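Lytic chitin monooxygenase (Enterococcus faecalis, PDB 4A02) cleaves the glycosidic bonds of crystalline alpha- and beta-chitin oxidatively, using a single copper centre, and works in synergy with a chitinase. Local coordinates at residues Trp66-Trp80 against Val154-Gln166. Sequence-based numbering, arbitrary orientation. Where two conformers were deposited one is given.
Sequences WHKTNITTGPLDITW and VNAFYQAIDVNIQ
In the beta-sandwich core of this chitin-active monooxygenase, the short strand Thr-69 to Ile-71 pairs in parallel with the C-terminal strand 155-165, and the chain then crosses to the other sheet. Thr-69 N donates to Asp-162 O, Asn-164 N to Thr-69 O, Ile-71 N to Asn-164 O, and Gln-166 N to Ile-71 O, the last at 2.9 Å. On the more exposed face the amides of Asn-70 and Asn-164 lie side by side, their planes 68° apart. Asn-164 ND2 reaches Asn-70 OD1 at 2.9 Å, with the acceptor near the donor's amide plane but the donor above the plane of the accepting carbonyl; an amide offers both a donor and an acceptor, so two neighbouring asparagines can bond to each other at this partly exposed face.

On the inner face the branched residues fill the space between the sheets. With chi1 at 68°, Ile-71 CG1 sits between backbone N and carbonyl carbon and runs alongside Ile-165 CG1 (3.8 Å), while its CD1 rests on Val-163 CG2 (4.0 Å). In the connection that follows, Thr-73 CG2 meets Ile-165 CG2 at 3.6 Å.

The buried Asp-162 lies against Trp-66, its OD2 3.3 Å from Trp-66 CB and the carboxylate and indole planes 16° apart. Arg-10 NE forms a salt bridge with OD2, which also accepts from a water shared with His-67 O, and OD1 is hydrogen-bonded to Tyr-141 OH; together these probably favour the ionised form.

Strand 74-80 lies across the sandwich, paired with strands 2-6 and 127-134. Ile-78 CD1 meets Ile-161 CD1 at 3.9 Å beside Val-4, and Trp-80 CH2 packs on Gln-159 CG (3.7 Å). Strand 142-150 flanks strand 155-165, whose Phe-157 lies next to the copper ligand His-1.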
loop_
_atom_site.group_PDB
_atom_site.type_symbol
_atom_site.label_atom_id
_atom_site.label_comp_id
_atom_site.label_asym_id
_atom_site.label_seq_id
_atom_site.Cartn_x
_atom_site.Cartn_y
_atom_site.Cartn_z
ATOM N N TRP A 66 3.454 8.486 10.782
ATOM C CA TRP A 66 4.115 7.587 9.867
ATOM C C TRP A 66 5.239 8.272 9.122
ATOM O O TRP A 66 5.183 9.462 8.790
ATOM C CB TRP A 66 3.098 7.040 8.841
ATOM C CG TRP A 66 1.904 6.427 9.439
ATOM C CD1 TRP A 66 0.609 6.818 9.325
ATOM C CD2 TRP A 66 1.862 5.253 10.308
ATOM N NE1 TRP A 66 -0.241 5.999 10.026
ATOM C CE2 TRP A 66 0.518 5.024 10.641
ATOM C CE3 TRP A 66 2.852 4.402 10.837
ATOM C CZ2 TRP A 66 0.117 3.968 11.463
ATOM C CZ3 TRP A 66 2.449 3.373 11.637
ATOM C CH2 TRP A 66 1.116 3.162 11.950
ATOM N N HIS A 67 6.286 7.489 8.785
ATOM C CA HIS A 67 7.383 7.988 7.970
ATOM C C HIS A 67 6.935 8.105 6.502
ATOM O O HIS A 67 6.297 7.210 5.963
ATOM C CB HIS A 67 8.583 7.034 8.071
ATOM C CG HIS A 67 9.285 7.160 9.362
ATOM N ND1 HIS A 67 8.772 6.595 10.523
ATOM C CD2 HIS A 67 10.407 7.777 9.724
ATOM C CE1 HIS A 67 9.588 6.867 11.522
ATOM N NE2 HIS A 67 10.580 7.602 11.084
ATOM N N LYS A 68 7.295 9.217 5.881
ATOM C CA LYS A 68 6.781 9.564 4.557
ATOM C C LYS A 68 7.946 9.697 3.575
ATOM O O LYS A 68 8.778 10.607 3.713
ATOM C CB LYS A 68 6.052 10.909 4.632
ATOM C CG LYS A 68 4.917 10.943 5.639
ATOM C CD LYS A 68 4.505 12.350 5.962
ATOM C CE LYS A 68 3.533 12.509 7.077
ATOM N NZ LYS A 68 4.148 12.085 8.401
ATOM N N THR A 69 8.025 8.823 2.584
ATOM C CA THR A 69 9.102 8.896 1.585
ATOM C C THR A 69 8.880 10.090 0.677
ATOM O O THR A 69 7.801 10.255 0.104
ATOM C CB THR A 69 9.120 7.616 0.732
ATOM O OG1 THR A 69 9.420 6.508 1.564
ATOM C CG2 THR A 69 10.150 7.707 -0.370
ATOM N N ASN A 70 9.932 10.882 0.460
ATOM C CA ASN A 70 9.852 11.975 -0.502
ATOM C C ASN A 70 9.842 11.436 -1.919
ATOM O O ASN A 70 10.699 10.641 -2.299
ATOM C CB ASN A 70 11.034 12.907 -0.325
ATOM C CG ASN A 70 11.033 13.605 1.044
ATOM O OD1 ASN A 70 9.973 13.929 1.589
ATOM N ND2 ASN A 70 12.219 13.795 1.588
ATOM N N ILE A 71 8.885 11.907 -2.716
ATOM C CA ILE A 71 8.791 11.584 -4.133
ATOM C C ILE A 71 8.404 12.863 -4.885
ATOM O O ILE A 71 7.997 13.844 -4.306
ATOM C CB ILE A 71 7.767 10.481 -4.425
ATOM C CG1 ILE A 71 6.322 10.909 -4.160
ATOM C CG2 ILE A 71 8.114 9.195 -3.662
ATOM C CD1 ILE A 71 5.292 9.939 -4.706
ATOM N N THR A 72 8.513 12.788 -6.216
ATOM C CA THR A 72 7.970 13.828 -7.092
ATOM C C THR A 72 6.702 13.311 -7.740
ATOM O O THR A 72 6.308 12.148 -7.588
ATOM C CB THR A 72 8.967 14.248 -8.162
ATOM O OG1 THR A 72 9.163 13.172 -9.074
ATOM C CG2 THR A 72 10.264 14.696 -7.591
ATOM N N THR A 73 6.004 14.187 -8.469
ATOM C CA THR A 73 4.919 13.756 -9.326
ATOM C C THR A 73 5.488 13.137 -10.593
ATOM O O THR A 73 6.714 13.041 -10.802
ATOM C CB THR A 73 3.992 14.918 -9.650
ATOM O OG1 THR A 73 4.739 15.897 -10.402
ATOM C CG2 THR A 73 3.446 15.603 -8.421
ATOM N N GLY A 74 4.600 12.658 -11.473
ATOM C CA GLY A 74 5.022 11.974 -12.659
ATOM C C GLY A 74 5.278 10.507 -12.423
ATOM O O GLY A 74 4.877 9.943 -11.397
ATOM N N PRO A 75 5.943 9.848 -13.362
ATOM C CA PRO A 75 6.167 8.410 -13.239
ATOM C C PRO A 75 6.931 8.052 -11.991
ATOM O O PRO A 75 7.956 8.646 -11.682
ATOM C CB PRO A 75 6.921 8.057 -14.527
ATOM C CG PRO A 75 6.557 9.158 -15.482
ATOM C CD PRO A 75 6.430 10.400 -14.644
ATOM N N LEU A 76 6.426 7.045 -11.280
ATOM C CA LEU A 76 7.025 6.534 -10.046
ATOM C C LEU A 76 7.226 5.034 -10.236
ATOM O O LEU A 76 6.269 4.302 -10.534
ATOM C CB LEU A 76 6.097 6.771 -8.855
ATOM C CG LEU A 76 6.579 6.120 -7.537
ATOM C CD1 LEU A 76 7.827 6.770 -7.010
ATOM C CD2 LEU A 76 5.452 6.218 -6.518
ATOM N N ASP A 77 8.458 4.558 -10.029
ATOM C CA ASP A 77 8.725 3.140 -10.035
ATOM C C ASP A 77 8.368 2.579 -8.652
ATOM O O ASP A 77 8.887 3.047 -7.638
ATOM C CB ASP A 77 10.171 2.891 -10.383
ATOM C CG ASP A 77 10.527 3.210 -11.820
ATOM O OD1 ASP A 77 9.615 3.306 -12.683
ATOM O OD2 ASP A 77 11.733 3.410 -12.101
ATOM N N ILE A 78 7.496 1.601 -8.645
ATOM C CA ILE A 78 6.984 1.036 -7.384
ATOM C C ILE A 78 7.263 -0.477 -7.415
ATOM O O ILE A 78 6.913 -1.094 -8.437
ATOM C CB ILE A 78 5.515 1.460 -7.237
ATOM C CG1 ILE A 78 4.959 1.017 -5.911
ATOM C CG2 ILE A 78 4.623 1.027 -8.402
ATOM C CD1 ILE A 78 3.804 1.864 -5.392
ATOM N N THR A 79 7.996 -1.038 -6.407
ATOM C CA THR A 79 8.507 -2.402 -6.347
ATOM C C THR A 79 7.846 -3.179 -5.226
ATOM O O THR A 79 7.864 -2.714 -4.071
ATOM C CB THR A 79 10.015 -2.416 -6.161
ATOM O OG1 THR A 79 10.632 -1.761 -7.258
ATOM C CG2 THR A 79 10.619 -3.835 -6.111
ATOM N N TRP A 80 7.319 -4.337 -5.558
ATOM C CA TRP A 80 6.855 -5.322 -4.593
ATOM C C TRP A 80 7.950 -6.353 -4.318
ATOM O O TRP A 80 8.728 -6.703 -5.205
ATOM C CB TRP A 80 5.610 -6.056 -5.044
ATOM C CG TRP A 80 4.361 -5.264 -5.160
ATOM C CD1 TRP A 80 4.042 -4.339 -6.110
ATOM C CD2 TRP A 80 3.209 -5.359 -4.297
ATOM N NE1 TRP A 80 2.773 -3.840 -5.890
ATOM C CE2 TRP A 80 2.244 -4.465 -4.784
ATOM C CE3 TRP A 80 2.921 -6.122 -3.153
ATOM C CZ2 TRP A 80 0.999 -4.324 -4.175
ATOM C CZ3 TRP A 80 1.701 -5.982 -2.545
ATOM C CH2 TRP A 80 0.735 -5.075 -3.050
ATOM N N VAL A 154 -9.605 -15.740 -3.843
ATOM C CA VAL A 154 -10.506 -14.578 -3.937
ATOM C C VAL A 154 -9.941 -13.329 -3.233
ATOM O O VAL A 154 -10.678 -12.333 -3.114
ATOM C CB VAL A 154 -11.900 -14.879 -3.431
ATOM C CG1 VAL A 154 -12.539 -16.009 -4.248
ATOM C CG2 VAL A 154 -11.934 -15.190 -1.914
ATOM N N ASN A 155 -8.743 -13.339 -2.799
ATOM C CA ASN A 155 -8.130 -12.305 -1.945
ATOM C C ASN A 155 -7.177 -11.415 -2.749
ATOM O O ASN A 155 -6.843 -11.611 -3.916
ATOM C CB ASN A 155 -7.425 -12.950 -0.767
ATOM C CG ASN A 155 -8.379 -13.714 0.101
ATOM O OD1 ASN A 155 -9.571 -13.385 0.173
ATOM N ND2 ASN A 155 -7.842 -14.728 0.782
ATOM N N ALA A 156 -6.773 -10.359 -2.015
ATOM C CA ALA A 156 -5.783 -9.406 -2.481
ATOM C C ALA A 156 -4.932 -9.055 -1.264
ATOM O O ALA A 156 -5.344 -9.217 -0.113
ATOM C CB ALA A 156 -6.438 -8.166 -3.039
ATOM N N PHE A 157 -3.759 -8.520 -1.557
ATOM C CA PHE A 157 -2.852 -7.964 -0.555
ATOM C C PHE A 157 -2.840 -6.457 -0.684
ATOM O O PHE A 157 -2.688 -5.915 -1.784
ATOM C CB PHE A 157 -1.433 -8.555 -0.701
ATOM C CG PHE A 157 -1.412 -9.992 -0.291
ATOM C CD1 PHE A 157 -1.889 -10.985 -1.152
ATOM C CD2 PHE A 157 -1.009 -10.391 0.986
ATOM C CE1 PHE A 157 -1.982 -12.295 -0.744
ATOM C CE2 PHE A 157 -1.093 -11.683 1.403
ATOM C CZ PHE A 157 -1.610 -12.646 0.557
ATOM N N TYR A 158 -3.041 -5.776 0.446
ATOM C CA TYR A 158 -3.314 -4.348 0.485
ATOM C C TYR A 158 -2.195 -3.622 1.190
ATOM O O TYR A 158 -1.824 -3.971 2.308
ATOM C CB TYR A 158 -4.630 -4.112 1.234
ATOM C CG TYR A 158 -5.876 -4.653 0.534
ATOM C CD1 TYR A 158 -6.310 -5.951 0.717
ATOM C CD2 TYR A 158 -6.617 -3.814 -0.317
ATOM C CE1 TYR A 158 -7.450 -6.411 0.065
ATOM C CE2 TYR A 158 -7.755 -4.259 -0.935
ATOM C CZ TYR A 158 -8.176 -5.570 -0.739
ATOM O OH TYR A 158 -9.326 -5.962 -1.401
ATOM N N GLN A 159 -1.655 -2.600 0.516
ATOM C CA GLN A 159 -0.448 -1.901 0.979
ATOM C C GLN A 159 -0.637 -0.390 0.917
ATOM O O GLN A 159 -0.545 0.232 -0.136
ATOM C CB GLN A 159 0.737 -2.328 0.120
ATOM C CG GLN A 159 1.136 -3.771 0.360
ATOM C CD GLN A 159 1.944 -3.912 1.638
ATOM O OE1 GLN A 159 3.048 -3.367 1.713
ATOM N NE2 GLN A 159 1.444 -4.630 2.619
ATOM N N ALA A 160 -0.856 0.204 2.102
ATOM C CA ALA A 160 -0.789 1.652 2.245
ATOM C C ALA A 160 0.660 2.109 2.311
ATOM O O ALA A 160 1.474 1.503 3.019
ATOM C CB ALA A 160 -1.518 2.067 3.525
ATOM N N ILE A 161 0.958 3.184 1.591
ATOM C CA ILE A 161 2.323 3.725 1.447
ATOM C C ILE A 161 2.257 5.217 1.683
ATOM O O ILE A 161 1.521 5.935 0.992
ATOM C CB ILE A 161 2.834 3.434 0.026
ATOM C CG1 ILE A 161 2.812 1.941 -0.340
ATOM C CG2 ILE A 161 4.229 4.028 -0.177
ATOM C CD1 ILE A 161 2.415 1.691 -1.735
ATOM N N ASP A 162 2.991 5.714 2.678
ATOM C CA ASP A 162 3.029 7.130 3.011
ATOM C C ASP A 162 4.133 7.834 2.217
ATOM O O ASP A 162 5.293 7.396 2.264
ATOM C CB ASP A 162 3.309 7.288 4.506
ATOM C CG ASP A 162 2.242 6.660 5.359
ATOM O OD1 ASP A 162 1.138 7.283 5.455
ATOM O OD2 ASP A 162 2.475 5.569 5.923
ATOM N N VAL A 163 3.772 8.917 1.532
ATOM C CA VAL A 163 4.734 9.670 0.751
ATOM C C VAL A 163 4.555 11.159 1.033
ATOM O O VAL A 163 3.506 11.624 1.469
ATOM C CB VAL A 163 4.617 9.378 -0.756
ATOM C CG1 VAL A 163 4.937 7.927 -1.027
ATOM C CG2 VAL A 163 3.249 9.758 -1.319
ATOM N N ASN A 164 5.624 11.906 0.748
ATOM C CA ASN A 164 5.625 13.363 0.771
ATOM C C ASN A 164 5.967 13.817 -0.628
ATOM O O ASN A 164 7.079 13.546 -1.090
ATOM C CB ASN A 164 6.612 13.891 1.803
ATOM C CG ASN A 164 6.664 15.404 1.735
ATOM O OD1 ASN A 164 5.648 16.075 1.856
ATOM N ND2 ASN A 164 7.841 15.918 1.454
ATOM N N ILE A 165 5.028 14.451 -1.300
ATOM C CA ILE A 165 5.187 14.767 -2.700
ATOM C C ILE A 165 5.692 16.204 -2.812
ATOM O O ILE A 165 5.056 17.153 -2.372
ATOM C CB ILE A 165 3.892 14.522 -3.480
ATOM C CG1 ILE A 165 3.412 13.093 -3.204
ATOM C CG2 ILE A 165 4.126 14.796 -4.961
ATOM C CD1 ILE A 165 2.214 12.617 -4.003
ATOM N N GLN A 166 6.868 16.306 -3.398
ATOM C CA GLN A 166 7.553 17.606 -3.537
ATOM C C GLN A 166 6.906 18.461 -4.595
ATOM O O GLN A 166 7.129 19.653 -4.557
ATOM C CB GLN A 166 9.019 17.373 -3.822
ATOM C CG GLN A 166 9.732 16.607 -2.730
ATOM C CD GLN A 166 11.205 16.435 -2.997
ATOM O OE1 GLN A 166 11.639 16.546 -4.257
ATOM N NE2 GLN A 166 11.973 16.305 -1.973
ATOM O OXT GLN A 166 6.158 17.896 -5.465
HETATM O O HOH W 1 5.043 4.858 6.442
HETATM O O HOH W 2 7.065 5.380 1.601
HETATM O O HOH W 3 6.907 16.937 -7.981
#